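Local coordinates for protein aminotransferase (Bacillus subtilis, PDB 6L1L) that probably transfers amino groups with the help of pyridoxal 5'-phosphate, as an aminotransferase of the pathway that makes the dipeptide antibiotic bacilysin, at residues 87-92 and 218-223; 102-107 and 126-131; 201-206 and 228-233; 322-327 and 367-372; 350-355 and 378-383. One frame throughout, in Å; residues are numbered along the deposited sequence.

Interaction 1: residues 87-92 and 218-223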
# COMPACT_ATOMS: atom_id res chain seq x y z
N TYR B 87 5.61 26.66 6.57
CA TYR B 87 4.34 27.16 7.08
C TYR B 87 4.67 27.53 8.51
O TYR B 87 5.74 27.19 8.99
CB TYR B 87 3.24 26.08 6.97
CG TYR B 87 3.22 25.41 5.59
CD1 TYR B 87 2.80 26.10 4.46
CD2 TYR B 87 3.69 24.11 5.42
CE1 TYR B 87 2.82 25.52 3.21
CE2 TYR B 87 3.74 23.51 4.15
CZ TYR B 87 3.31 24.23 3.05
OH TYR B 87 3.31 23.71 1.78
N GLY B 88 3.77 28.18 9.21
CA GLY B 88 4.09 28.57 10.62
C GLY B 88 3.90 27.45 11.65
O GLY B 88 3.93 27.72 12.84
N VAL B 89 3.78 26.21 11.20
CA VAL B 89 3.09 25.13 11.94
C VAL B 89 3.98 24.22 12.79
O VAL B 89 4.86 23.56 12.29
CB VAL B 89 2.29 24.26 10.95
CG1 VAL B 89 1.58 23.12 11.68
CG2 VAL B 89 1.26 25.11 10.23
N THR B 90 3.70 24.18 14.09
CA THR B 90 4.37 23.29 15.02
C THR B 90 3.73 21.90 15.00
O THR B 90 2.53 21.75 15.27
CB THR B 90 4.33 23.85 16.45
OG1 THR B 90 5.22 24.97 16.52
CG2 THR B 90 4.79 22.81 17.45
N ILE B 91 4.54 20.89 14.71
CA ILE B 91 4.09 19.52 14.60
C ILE B 91 4.88 18.58 15.50
O ILE B 91 6.09 18.47 15.37
CB ILE B 91 4.22 19.01 13.15
CG1 ILE B 91 3.23 19.74 12.23
CG2 ILE B 91 4.00 17.50 13.11
CD1 ILE B 91 1.76 19.46 12.54
N ASN B 92 4.18 17.86 16.36
CA ASN B 92 4.79 16.85 17.23
C ASN B 92 5.01 15.52 16.46
O ASN B 92 4.05 14.79 16.22
CB ASN B 92 3.92 16.62 18.47
CG ASN B 92 4.61 15.78 19.51
OD1 ASN B 92 5.78 15.44 19.39
ND2 ASN B 92 3.87 15.43 20.56
N PRO B 218 1.74 29.84 -0.42
CA PRO B 218 0.67 28.87 -0.21
C PRO B 218 0.37 28.69 1.28
O PRO B 218 1.30 28.63 2.08
CB PRO B 218 1.23 27.57 -0.81
CG PRO B 218 2.47 27.96 -1.55
CD PRO B 218 2.98 29.20 -0.89
N ALA B 219 -0.91 28.64 1.63
CA ALA B 219 -1.33 28.57 3.02
C ALA B 219 -1.77 27.17 3.41
O ALA B 219 -2.62 26.58 2.75
CB ALA B 219 -2.44 29.56 3.29
N SER B 220 -1.16 26.65 4.48
CA SER B 220 -1.51 25.34 5.03
C SER B 220 -2.81 25.43 5.79
O SER B 220 -3.06 26.42 6.50
CB SER B 220 -0.36 24.82 5.93
OG SER B 220 -0.80 23.75 6.78
N PHE B 221 -3.64 24.40 5.68
CA PHE B 221 -4.84 24.29 6.51
C PHE B 221 -4.52 24.28 8.01
O PHE B 221 -5.33 24.69 8.81
CB PHE B 221 -5.61 23.02 6.16
CG PHE B 221 -6.63 22.60 7.18
CD1 PHE B 221 -7.79 23.35 7.40
CD2 PHE B 221 -6.44 21.45 7.92
CE1 PHE B 221 -8.74 22.94 8.31
CE2 PHE B 221 -7.37 21.05 8.85
CZ PHE B 221 -8.53 21.80 9.05
N LEU B 222 -3.35 23.76 8.38
CA LEU B 222 -2.95 23.68 9.77
C LEU B 222 -2.56 25.05 10.38
O LEU B 222 -2.32 25.14 11.57
CB LEU B 222 -1.82 22.68 9.92
CG LEU B 222 -2.20 21.22 9.63
CD1 LEU B 222 -1.09 20.27 10.04
CD2 LEU B 222 -3.51 20.80 10.29
N GLU B 223 -2.48 26.09 9.56
CA GLU B 223 -2.17 27.43 10.03
C GLU B 223 -3.36 28.02 10.75
O GLU B 223 -3.22 28.97 11.52
CB GLU B 223 -1.72 28.33 8.89
CG GLU B 223 -0.27 28.10 8.46
CD GLU B 223 0.17 29.02 7.33
OE1 GLU B 223 0.11 30.26 7.52
OE2 GLU B 223 0.58 28.51 6.25
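The ring of Y87 lies over the side chain of S220, whose CB sits 4.0 Å from the ring centroid and offset toward the rim, a CH-pi contact on one face. At the edge of the same ring, near its plane, CE1 of Y87 comes 3.6 Å from the carbonyl O of P218. A small residue suits the place below the ring, and S220 has a second task. Its chi1 of 163° turns the hydroxyl toward the following residues, where OG accepts from L222 N at 3.0 Å, which makes an ST turn. The extended E223 side chain reaches back to this turn: its OE2 takes the N-H of S220 from above the carboxylate plane, and the aliphatic CG of the same side chain packs 3.8 Å from CG2 of V89. The branched V89 thus spreads over two partners, since its CG1 meets CB of L222 at 3.9 Å. I91 joins through its far end alone, CD1 touching CD1 of L222 at 3.9 Å, the two side chains crossing at about a right angle. Apolar and aromatic packing therefore binds the loops together, while the polar atoms serve the 218-223 turn and E233. The contact joins the loop after helix 73-86 to the loop between strand 202-206 and helix 227-230; Y83 of helix 73-86 meets the Y87 ring, and V252 of strand 249-253 lies against both I91 and L222.

Interaction 2: residues 102-107 and 126-131. With PLP (pyridoxal-5'-phosphate), chain D.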
# COMPACT_ATOMS: atom_id res chain seq x y z
N GLY B 102 2.23 6.89 -0.77
CA GLY B 102 1.50 7.78 -1.64
C GLY B 102 0.17 8.33 -1.11
O GLY B 102 -0.47 7.75 -0.25
N GLY B 103 -0.22 9.49 -1.63
CA GLY B 103 -1.41 10.17 -1.21
C GLY B 103 -2.67 9.41 -1.49
O GLY B 103 -3.63 9.47 -0.74
N LYS B 104 -2.67 8.66 -2.59
CA LYS B 104 -3.81 7.84 -2.90
C LYS B 104 -4.05 6.75 -1.84
O LYS B 104 -5.19 6.45 -1.50
CB LYS B 104 -3.62 7.23 -4.29
CG LYS B 104 -4.69 6.29 -4.66
CD LYS B 104 -5.27 6.54 -6.02
CE LYS B 104 -4.31 6.24 -7.10
NZ LYS B 104 -3.61 7.49 -7.52
N ALA B 105 -2.99 6.21 -1.29
CA ALA B 105 -3.08 5.20 -0.23
C ALA B 105 -3.54 5.89 1.07
O ALA B 105 -4.34 5.33 1.83
CB ALA B 105 -1.76 4.53 -0.00
N GLY B 106 -3.07 7.11 1.27
CA GLY B 106 -3.38 7.92 2.43
C GLY B 106 -4.87 8.10 2.52
O GLY B 106 -5.47 7.87 3.58
N LEU B 107 -5.45 8.53 1.39
CA LEU B 107 -6.88 8.75 1.27
C LEU B 107 -7.67 7.54 1.62
O LEU B 107 -8.66 7.66 2.34
CB LEU B 107 -7.24 9.25 -0.12
CG LEU B 107 -6.82 10.68 -0.45
CD1 LEU B 107 -7.09 10.91 -1.93
CD2 LEU B 107 -7.50 11.73 0.44
N PRO B 126 -16.71 19.98 -8.36
CA PRO B 126 -15.84 18.89 -8.79
C PRO B 126 -14.80 18.46 -7.77
O PRO B 126 -14.39 19.27 -6.90
CB PRO B 126 -15.15 19.46 -10.04
CG PRO B 126 -15.13 20.90 -9.80
CD PRO B 126 -16.39 21.23 -9.06
N GLY B 127 -14.36 17.21 -7.87
CA GLY B 127 -13.26 16.73 -6.98
C GLY B 127 -12.51 15.49 -7.43
O GLY B 127 -12.97 14.75 -8.28
N TYR B 128 -11.33 15.29 -6.86
CA TYR B 128 -10.51 14.11 -7.11
C TYR B 128 -11.36 12.83 -7.00
O TYR B 128 -12.04 12.65 -6.03
CB TYR B 128 -9.33 14.10 -6.10
CG TYR B 128 -8.27 13.06 -6.33
CD1 TYR B 128 -7.68 12.89 -7.60
CD2 TYR B 128 -7.83 12.26 -5.30
CE1 TYR B 128 -6.71 11.93 -7.81
CE2 TYR B 128 -6.84 11.31 -5.49
CZ TYR B 128 -6.29 11.14 -6.75
OH TYR B 128 -5.34 10.18 -6.96
N PRO B 129 -11.36 11.98 -8.04
CA PRO B 129 -12.20 10.80 -8.06
C PRO B 129 -11.99 9.81 -6.92
O PRO B 129 -12.92 9.08 -6.56
CB PRO B 129 -11.85 10.13 -9.40
CG PRO B 129 -11.34 11.22 -10.24
CD PRO B 129 -10.69 12.20 -9.33
N GLU B 130 -10.81 9.80 -6.32
CA GLU B 130 -10.56 8.83 -5.28
C GLU B 130 -11.32 9.13 -3.97
O GLU B 130 -11.54 8.22 -3.18
CB GLU B 130 -9.06 8.65 -5.04
CG GLU B 130 -8.30 8.24 -6.31
CD GLU B 130 -8.91 7.09 -7.10
OE1 GLU B 130 -9.46 6.14 -6.50
OE2 GLU B 130 -8.83 7.12 -8.35
N TYR B 131 -11.71 10.39 -3.77
CA TYR B 131 -12.56 10.71 -2.60
C TYR B 131 -13.78 9.82 -2.59
O TYR B 131 -14.06 9.16 -1.60
CB TYR B 131 -12.99 12.16 -2.57
CG TYR B 131 -11.88 13.17 -2.59
CD1 TYR B 131 -10.62 12.89 -2.02
CD2 TYR B 131 -12.07 14.43 -3.16
CE1 TYR B 131 -9.62 13.81 -2.05
CE2 TYR B 131 -11.04 15.37 -3.18
CZ TYR B 131 -9.82 15.05 -2.63
OH TYR B 131 -8.79 15.94 -2.68
N1 PLP D . -4.91 14.27 -4.24
C2 PLP D . -5.08 14.97 -5.36
C2A PLP D . -6.02 16.10 -5.37
C3 PLP D . -4.30 14.60 -6.56
O3 PLP D . -4.47 15.28 -7.71
C4 PLP D . -3.39 13.44 -6.55
C4A PLP D . -2.52 13.27 -7.82
C5 PLP D . -3.29 12.76 -5.21
C6 PLP D . -4.08 13.24 -4.12
C5A PLP D . -2.42 11.56 -4.99
O4P PLP D . -1.10 11.74 -5.44
P PLP D . -0.00 10.63 -4.98
O1P PLP D . -0.74 9.34 -4.81
O2P PLP D . 0.94 10.54 -6.22
O3P PLP D . 0.64 11.08 -3.73
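K104 and L107, on the first turns of helix 103-112, meet Y128 and its neighbours where two strand-turn-helix elements of the aminotransferase fold converge on the cofactor. The tight part is apolar. CD1 of L107 reaches the edge of the Y128 ring, 3.6 Å from CE2 and near the ring plane, and also lies 3.9 Å from CE1 of Y131. A branched leucine can thus fill the angle between two tyrosines. A chi1 of -172° swings the Y128 ring out to lay one face over the pyridine of PLP, its CE2 3.6 Å from PLP C6. The Y131 hydroxyl bonds to D206.

No touching residue faces solvent, and only the charged ends stand apart. The bent chain of K104 crosses Y128 and brings NZ 3.2 Å from the Y128 OH as a hydrogen bond, while CD rests on CG of E130 at 3.5 Å. Yet E130 OE2 stays 5.3 Å from K104 NZ; its OE1 is engaged with S133 and with H267 of the second subunit. G103 leaves room for the phosphate, because a CB there would collide with it. Two backbone amides at the start of the helix grip that phosphate: G103 N gives its hydrogen to PLP O3P at 2.8 Å, and K104 N to PLP O1P at 3.0 Å.

Interaction 3: residues 201-206 and 228-233. With PLP (pyridoxal-5'-phosphate), chain D.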
# COMPACT_ATOMS: atom_id res chain seq x y z
N ILE B 201 -17.19 17.16 12.58
CA ILE B 201 -16.82 16.54 11.31
C ILE B 201 -15.31 16.43 11.23
O ILE B 201 -14.65 17.43 11.41
CB ILE B 201 -17.34 17.37 10.12
CG1 ILE B 201 -18.87 17.50 10.22
CG2 ILE B 201 -16.96 16.69 8.79
CD1 ILE B 201 -19.48 18.42 9.18
N HIS B 202 -14.78 15.23 10.96
CA HIS B 202 -13.36 15.07 10.69
C HIS B 202 -12.99 15.75 9.34
O HIS B 202 -13.59 15.47 8.28
CB HIS B 202 -12.98 13.59 10.61
CG HIS B 202 -13.13 12.85 11.91
ND1 HIS B 202 -14.25 12.11 12.22
CD2 HIS B 202 -12.29 12.72 12.95
CE1 HIS B 202 -14.10 11.57 13.41
NE2 HIS B 202 -12.91 11.92 13.87
N LEU B 203 -12.01 16.63 9.37
CA LEU B 203 -11.70 17.41 8.19
C LEU B 203 -10.34 17.00 7.61
O LEU B 203 -9.31 17.10 8.26
CB LEU B 203 -11.77 18.89 8.53
CG LEU B 203 -11.20 19.99 7.66
CD1 LEU B 203 -11.40 19.73 6.20
CD2 LEU B 203 -11.81 21.34 8.05
N ILE B 204 -10.36 16.54 6.37
CA ILE B 204 -9.11 16.16 5.70
C ILE B 204 -8.76 17.14 4.61
O ILE B 204 -9.52 17.31 3.65
CB ILE B 204 -9.15 14.74 5.13
CG1 ILE B 204 -9.55 13.75 6.21
CG2 ILE B 204 -7.79 14.38 4.53
CD1 ILE B 204 -8.63 13.68 7.42
N HIS B 205 -7.62 17.79 4.76
CA HIS B 205 -7.19 18.68 3.73
C HIS B 205 -6.11 18.04 2.86
O HIS B 205 -5.04 17.72 3.33
CB HIS B 205 -6.72 20.02 4.27
CG HIS B 205 -6.33 20.98 3.20
ND1 HIS B 205 -5.03 21.36 2.98
CD2 HIS B 205 -7.06 21.59 2.25
CE1 HIS B 205 -4.98 22.20 1.98
NE2 HIS B 205 -6.19 22.34 1.50
N ASP B 206 -6.42 17.91 1.60
CA ASP B 206 -5.50 17.37 0.59
C ASP B 206 -4.65 18.51 0.01
O ASP B 206 -5.15 19.43 -0.67
CB ASP B 206 -6.33 16.65 -0.45
CG ASP B 206 -5.53 15.87 -1.45
OD1 ASP B 206 -4.30 16.02 -1.53
OD2 ASP B 206 -6.19 15.12 -2.17
N LYS B 228 -5.85 21.66 13.92
CA LYS B 228 -5.39 20.41 14.49
C LYS B 228 -6.40 19.80 15.47
O LYS B 228 -6.29 18.66 15.85
CB LYS B 228 -3.99 20.52 15.08
N THR B 229 -7.42 20.58 15.82
CA THR B 229 -8.52 20.14 16.66
C THR B 229 -9.47 19.21 15.93
O THR B 229 -9.91 18.23 16.52
CB THR B 229 -9.33 21.36 17.19
OG1 THR B 229 -8.47 22.18 17.99
CG2 THR B 229 -10.55 20.93 18.03
N VAL B 230 -9.77 19.51 14.66
CA VAL B 230 -10.79 18.78 13.93
C VAL B 230 -10.29 17.83 12.80
O VAL B 230 -11.10 17.14 12.21
CB VAL B 230 -11.85 19.74 13.33
CG1 VAL B 230 -12.50 20.52 14.44
CG2 VAL B 230 -11.25 20.69 12.31
N GLY B 231 -8.98 17.81 12.51
CA GLY B 231 -8.54 17.10 11.30
C GLY B 231 -7.05 17.06 11.00
O GLY B 231 -6.22 17.34 11.83
N ALA B 232 -6.73 16.71 9.75
CA ALA B 232 -5.37 16.45 9.38
C ALA B 232 -5.12 16.95 7.97
O ALA B 232 -6.06 17.20 7.23
CB ALA B 232 -5.11 14.97 9.51
N GLU B 233 -3.85 17.09 7.60
CA GLU B 233 -3.49 17.48 6.21
C GLU B 233 -2.65 16.38 5.53
O GLU B 233 -1.71 15.82 6.14
CB GLU B 233 -2.73 18.80 6.20
CG GLU B 233 -2.63 19.45 4.86
CD GLU B 233 -2.18 20.89 4.94
OE1 GLU B 233 -1.04 21.14 5.39
OE2 GLU B 233 -2.96 21.76 4.50
N1 PLP D . -4.91 14.27 -4.24
C2 PLP D . -5.08 14.97 -5.36
C2A PLP D . -6.02 16.10 -5.37
C3 PLP D . -4.30 14.60 -6.56
O3 PLP D . -4.47 15.28 -7.71
C4 PLP D . -3.39 13.44 -6.55
C4A PLP D . -2.52 13.27 -7.82
C5 PLP D . -3.29 12.76 -5.21
C6 PLP D . -4.08 13.24 -4.12
C5A PLP D . -2.42 11.56 -4.99
O4P PLP D . -1.10 11.74 -5.44
P PLP D . -0.00 10.63 -4.98
O1P PLP D . -0.74 9.34 -4.81
O2P PLP D . 0.94 10.54 -6.22
O3P PLP D . 0.64 11.08 -3.73
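Strands 202-206 and 231-233 run parallel, their short axes 4.8 Å apart and 8° from aligned, as neighbours in the large mixed sheet of the aminotransferase fold; with helix 227-230 between them in sequence they form a beta-alpha-beta unit. L203 N donates to V230 O, A232 N to L203 O and H205 N to A232 O, each at 3.0 Å, the alternation expected of parallel strands. At G231 the chain leaves the helix and runs so close to L203 that CA lies 3.1 Å from L203 O; a side chain would collide with that oxygen, which suits glycine to the place.

I204 and A232 share one face, CD1 of I204 meeting CB of A232 at 4.3 Å, and the small alanine fits beside the bulkier chain. L203 CB packs on CG2 of V230 at the end of the helix. On the face with L203, H205 and E233 lie side by side, pointing the same way. OE1 of E233 is held by S220 and Y83, and OE2 takes F221 N besides H205. Beyond the pairing, D206 sends OD2 to 2.6 Å from PLP N1 and bonds the Y131 hydroxyl with the same oxygen. H205 gives its ND1 hydrogen to the anti lone pair of E233 OE2 at 2.6 Å, tilted 22° out of the imidazole plane.

Interaction 4: residues 322-327 and 367-372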
# COMPACT_ATOMS: atom_id res chain seq x y z
N GLY B 322 -3.36 28.13 -9.09
CA GLY B 322 -2.40 27.12 -8.63
C GLY B 322 -2.53 25.83 -9.42
O GLY B 322 -3.44 25.70 -10.23
N THR B 323 -1.68 24.86 -9.09
CA THR B 323 -1.56 23.57 -9.81
C THR B 323 -0.98 23.81 -11.20
O THR B 323 -0.76 24.95 -11.62
CB THR B 323 -2.87 22.79 -9.97
OG1 THR B 323 -3.64 23.34 -11.03
CG2 THR B 323 -3.70 22.79 -8.70
N PHE B 324 -0.71 22.72 -11.90
CA PHE B 324 -0.30 22.78 -13.28
C PHE B 324 -1.46 22.45 -14.22
O PHE B 324 -1.22 22.12 -15.36
CB PHE B 324 0.95 21.91 -13.54
CG PHE B 324 0.84 20.47 -13.05
CD1 PHE B 324 -0.23 19.69 -13.35
CD2 PHE B 324 1.86 19.91 -12.28
CE1 PHE B 324 -0.31 18.40 -12.90
CE2 PHE B 324 1.78 18.60 -11.83
CZ PHE B 324 0.68 17.84 -12.13
N TYR B 325 -2.70 22.54 -13.72
CA TYR B 325 -3.89 22.17 -14.47
C TYR B 325 -4.58 23.40 -15.11
O TYR B 325 -4.68 24.47 -14.50
CB TYR B 325 -4.91 21.45 -13.59
CG TYR B 325 -4.42 20.11 -13.03
CD1 TYR B 325 -4.02 19.08 -13.86
CD2 TYR B 325 -4.36 19.89 -11.66
CE1 TYR B 325 -3.59 17.87 -13.36
CE2 TYR B 325 -3.91 18.70 -11.15
CZ TYR B 325 -3.51 17.68 -12.00
OH TYR B 325 -3.06 16.45 -11.51
N VAL B 326 -5.01 23.24 -16.35
CA VAL B 326 -5.94 24.20 -16.99
C VAL B 326 -7.32 23.57 -17.07
O VAL B 326 -7.46 22.44 -17.53
CB VAL B 326 -5.45 24.63 -18.37
CG1 VAL B 326 -6.45 25.55 -19.02
CG2 VAL B 326 -4.10 25.30 -18.29
N TRP B 327 -8.34 24.28 -16.60
CA TRP B 327 -9.72 23.78 -16.57
C TRP B 327 -10.52 24.52 -17.66
O TRP B 327 -10.83 25.71 -17.52
CB TRP B 327 -10.29 24.06 -15.19
CG TRP B 327 -11.64 23.57 -14.84
CD1 TRP B 327 -12.66 24.34 -14.36
CD2 TRP B 327 -12.12 22.23 -14.81
NE1 TRP B 327 -13.74 23.58 -14.06
CE2 TRP B 327 -13.46 22.27 -14.33
CE3 TRP B 327 -11.58 20.99 -15.17
CZ2 TRP B 327 -14.25 21.14 -14.19
CZ3 TRP B 327 -12.37 19.87 -15.06
CH2 TRP B 327 -13.70 19.94 -14.57
N ARG B 367 -9.90 18.93 -18.14
CA ARG B 367 -8.70 19.32 -17.43
C ARG B 367 -7.48 18.96 -18.32
O ARG B 367 -7.39 17.83 -18.88
CB ARG B 367 -8.66 18.58 -16.05
CG ARG B 367 -7.58 19.06 -15.10
CD ARG B 367 -7.22 18.01 -14.07
NE ARG B 367 -6.58 16.83 -14.61
CZ ARG B 367 -6.12 15.82 -13.87
NH1 ARG B 367 -6.27 15.83 -12.56
NH2 ARG B 367 -5.52 14.79 -14.44
N ILE B 368 -6.60 19.91 -18.49
CA ILE B 368 -5.38 19.74 -19.30
C ILE B 368 -4.16 20.00 -18.43
O ILE B 368 -4.04 21.10 -17.85
CB ILE B 368 -5.38 20.70 -20.51
CG1 ILE B 368 -6.74 20.73 -21.17
CG2 ILE B 368 -4.28 20.33 -21.52
CD1 ILE B 368 -6.90 21.79 -22.23
N SER B 369 -3.23 19.01 -18.35
CA SER B 369 -2.03 19.18 -17.51
C SER B 369 -0.83 19.71 -18.31
O SER B 369 -0.55 19.26 -19.42
CB SER B 369 -1.63 17.85 -16.85
OG SER B 369 -2.77 17.18 -16.38
N MET B 370 -0.15 20.68 -17.76
CA MET B 370 1.00 21.31 -18.39
C MET B 370 2.28 20.54 -18.12
O MET B 370 3.24 21.07 -17.58
CB MET B 370 1.13 22.74 -17.90
CG MET B 370 -0.08 23.62 -18.22
SD MET B 370 -0.36 23.87 -19.97
CE MET B 370 -1.59 22.65 -20.25
N VAL B 371 2.31 19.29 -18.58
CA VAL B 371 3.40 18.39 -18.21
C VAL B 371 4.21 17.99 -19.47
O VAL B 371 4.70 16.86 -19.57
CB VAL B 371 2.93 17.17 -17.41
CG1 VAL B 371 2.50 17.58 -15.98
CG2 VAL B 371 1.81 16.41 -18.13
N SER B 372 4.28 18.89 -20.44
CA SER B 372 5.20 18.76 -21.51
C SER B 372 5.81 20.13 -21.76
O SER B 372 5.26 21.15 -21.35
CB SER B 372 4.50 18.17 -22.75
OG SER B 372 5.46 17.48 -23.54
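V326 and M370 meet on the apolar side of the contact, CG2 of the valine 4.1 Å from the methyl CE at the end of the bent methionine chain; I368 packs CB to CB beside V326, and F305 of helix 289-313 lies against both I368 and M370. Next along, the F324 ring takes CG1 of V371 over the centre of one face, 4.1 Å from its centroid and only 4° off the normal, a CH-pi contact.

These side chains belong to two antiparallel strands, 325-329 and 365-369, edge and inner neighbours in the small sheet of the fold, and to the residues flanking them. V326 and I368 form a hydrogen-bonded pair, V326 N to I368 O and I368 N to V326 O both measuring 2.8 Å. M370 N extends the pairing to F324 O.

On the face with Y325, S369 and W327, R367 crosses the Y325 ring, which F324 meets from its opposite face. A bend at chi3 (67°) lays the guanidinium flat on the ring, centres 4.0 Å apart and planes at 9°, and CD also sits over it; CB touches the edge of W327. The guanidinium also bonds outside the contact, NH1 to N178 OD1 and NH2 to G38 O. At the ring's edge S369 OG lies 3.2 Å from Y325 CE1 and bonds to G38 O, while the Y325 hydroxyl is joined to that of Y209.

Interaction 5: residues 350-355 and 378-383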
# COMPACT_ATOMS: atom_id res chain seq x y z
N VAL B 350 -4.20 13.40 -29.04
CA VAL B 350 -3.90 14.16 -27.83
C VAL B 350 -4.84 13.69 -26.74
O VAL B 350 -6.00 13.40 -27.02
CB VAL B 350 -4.00 15.69 -28.04
CG1 VAL B 350 -3.01 16.23 -29.04
CG2 VAL B 350 -5.40 16.15 -28.36
N VAL B 351 -4.33 13.59 -25.50
CA VAL B 351 -5.13 13.22 -24.35
C VAL B 351 -5.42 14.46 -23.46
O VAL B 351 -4.53 15.20 -23.07
CB VAL B 351 -4.43 12.16 -23.47
CG1 VAL B 351 -5.30 11.84 -22.23
CG2 VAL B 351 -4.13 10.89 -24.25
N VAL B 352 -6.68 14.62 -23.12
CA VAL B 352 -7.12 15.50 -22.05
C VAL B 352 -8.06 14.71 -21.19
O VAL B 352 -8.60 13.70 -21.62
CB VAL B 352 -7.84 16.78 -22.61
CG1 VAL B 352 -6.93 17.56 -23.50
CG2 VAL B 352 -9.13 16.46 -23.32
N THR B 353 -8.27 15.18 -19.96
CA THR B 353 -9.06 14.43 -19.01
C THR B 353 -10.48 14.98 -19.03
O THR B 353 -10.63 16.17 -18.82
CB THR B 353 -8.50 14.56 -17.57
OG1 THR B 353 -7.11 14.24 -17.60
CG2 THR B 353 -9.20 13.63 -16.63
N PRO B 354 -11.47 14.14 -19.32
CA PRO B 354 -12.89 14.58 -19.29
C PRO B 354 -13.30 15.03 -17.88
O PRO B 354 -13.01 14.32 -16.94
CB PRO B 354 -13.67 13.33 -19.68
CG PRO B 354 -12.73 12.20 -19.52
CD PRO B 354 -11.37 12.75 -19.80
N GLY B 355 -13.91 16.21 -17.77
CA GLY B 355 -14.27 16.79 -16.47
C GLY B 355 -15.27 16.02 -15.64
O GLY B 355 -15.22 16.11 -14.41
N ARG B 378 2.92 23.33 -28.04
CA ARG B 378 2.63 23.92 -29.34
C ARG B 378 2.14 22.88 -30.34
O ARG B 378 1.22 23.14 -31.11
CB ARG B 378 3.84 24.65 -29.93
CG ARG B 378 3.47 25.51 -31.15
CD ARG B 378 4.69 25.92 -31.97
NE ARG B 378 5.63 26.71 -31.20
CZ ARG B 378 5.46 27.98 -30.79
NH1 ARG B 378 6.41 28.57 -30.06
NH2 ARG B 378 4.34 28.65 -31.07
N GLU B 379 2.73 21.69 -30.33
CA GLU B 379 2.29 20.66 -31.25
C GLU B 379 0.86 20.26 -30.89
O GLU B 379 0.03 19.99 -31.77
CB GLU B 379 3.22 19.46 -31.23
CG GLU B 379 2.69 18.22 -31.98
CD GLU B 379 2.61 18.38 -33.51
OE1 GLU B 379 3.16 19.37 -34.08
OE2 GLU B 379 2.01 17.47 -34.14
N PHE B 380 0.58 20.24 -29.59
CA PHE B 380 -0.74 19.88 -29.08
C PHE B 380 -1.79 20.79 -29.70
O PHE B 380 -2.79 20.32 -30.22
CB PHE B 380 -0.73 19.97 -27.55
CG PHE B 380 -2.07 19.69 -26.90
CD1 PHE B 380 -2.36 18.42 -26.41
CD2 PHE B 380 -3.01 20.70 -26.74
CE1 PHE B 380 -3.59 18.18 -25.77
CE2 PHE B 380 -4.24 20.46 -26.14
CZ PHE B 380 -4.52 19.19 -25.66
N VAL B 381 -1.55 22.09 -29.64
CA VAL B 381 -2.48 23.09 -30.22
C VAL B 381 -2.62 22.91 -31.71
O VAL B 381 -3.74 22.79 -32.21
CB VAL B 381 -2.06 24.54 -29.91
CG1 VAL B 381 -2.91 25.55 -30.68
CG2 VAL B 381 -2.17 24.78 -28.41
N THR B 382 -1.48 22.92 -32.39
CA THR B 382 -1.41 22.61 -33.83
C THR B 382 -2.29 21.43 -34.26
O THR B 382 -3.04 21.54 -35.22
CB THR B 382 0.05 22.39 -34.26
OG1 THR B 382 0.82 23.52 -33.86
CG2 THR B 382 0.16 22.22 -35.75
N ARG B 383 -2.26 20.32 -33.52
CA ARG B 383 -3.03 19.16 -33.87
C ARG B 383 -4.56 19.37 -33.76
O ARG B 383 -5.35 18.85 -34.56
CB ARG B 383 -2.65 17.94 -33.00
CG ARG B 383 -1.23 17.48 -33.17
CD ARG B 383 -0.95 16.32 -32.27
NE ARG B 383 0.37 15.77 -32.51
CZ ARG B 383 0.80 14.59 -32.05
NH1 ARG B 383 -0.01 13.80 -31.32
NH2 ARG B 383 2.03 14.23 -32.31
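V350 opens the strand by packing against the F380 ring, its CB 3.4 Å from CE1 and its CG1 3.5 Å from CD1. The two side chains cross at about a right angle. CG1 also touches CD of R383 at 3.8 Å, where the two chains slide past each other in opposite directions, so one methyl bridges two residues of the helix. V351 turns its side chain away from the helix, toward I34 and N36, and leaves its carbonyl O 4.1 Å from F380 CE1 at the ring's edge. V352 comes back to the ring, with CG1 in the plane at the edge and 3.6 Å from CZ. Compact valines at 350 and 352 suit this strand, because they fit against the F380 ring as it reaches from the helix; a chi1 of 177° directs that ring to the strand. Strand 350-354 belongs to the small mixed sheet, and helix 374-385 packs on it here, with I35 of the neighbouring strand also meeting F380 and R383. The extended R383 lends the contact its methylenes and keeps its charge at the margin: NE bonds E379 OE2 in the guanidinium plane at 2.9 Å, a salt bridge along the helix, and NH2 bonds H33. Adhesion between strand and helix thus rests on apolar surface, with the ionic bond lying wholly within the helix.

How the interactions relate
Interactions 2 and 3 both reach PLP: the first supplies phosphate amides and the Y128 ring laid over the pyridine, the second an aspartate at the pyridine nitrogen, and they join where Y131 OH meets D206 OD2 at 2.8 Å. Interaction 1 touches interaction 3 farther out, where F221 N and S220 OG bond the carboxylate of E233, yet its Y87 side chain remains about 14 Å from the cofactor. Across the chain's centre from interaction 3, interactions 4 and 5 share the small sheet, R367 N bonding T353 O at 2.9 Å. The Y325 side chain of interaction 4 comes about 4 Å from PLP; the helix contact of interaction 5 is structural packing.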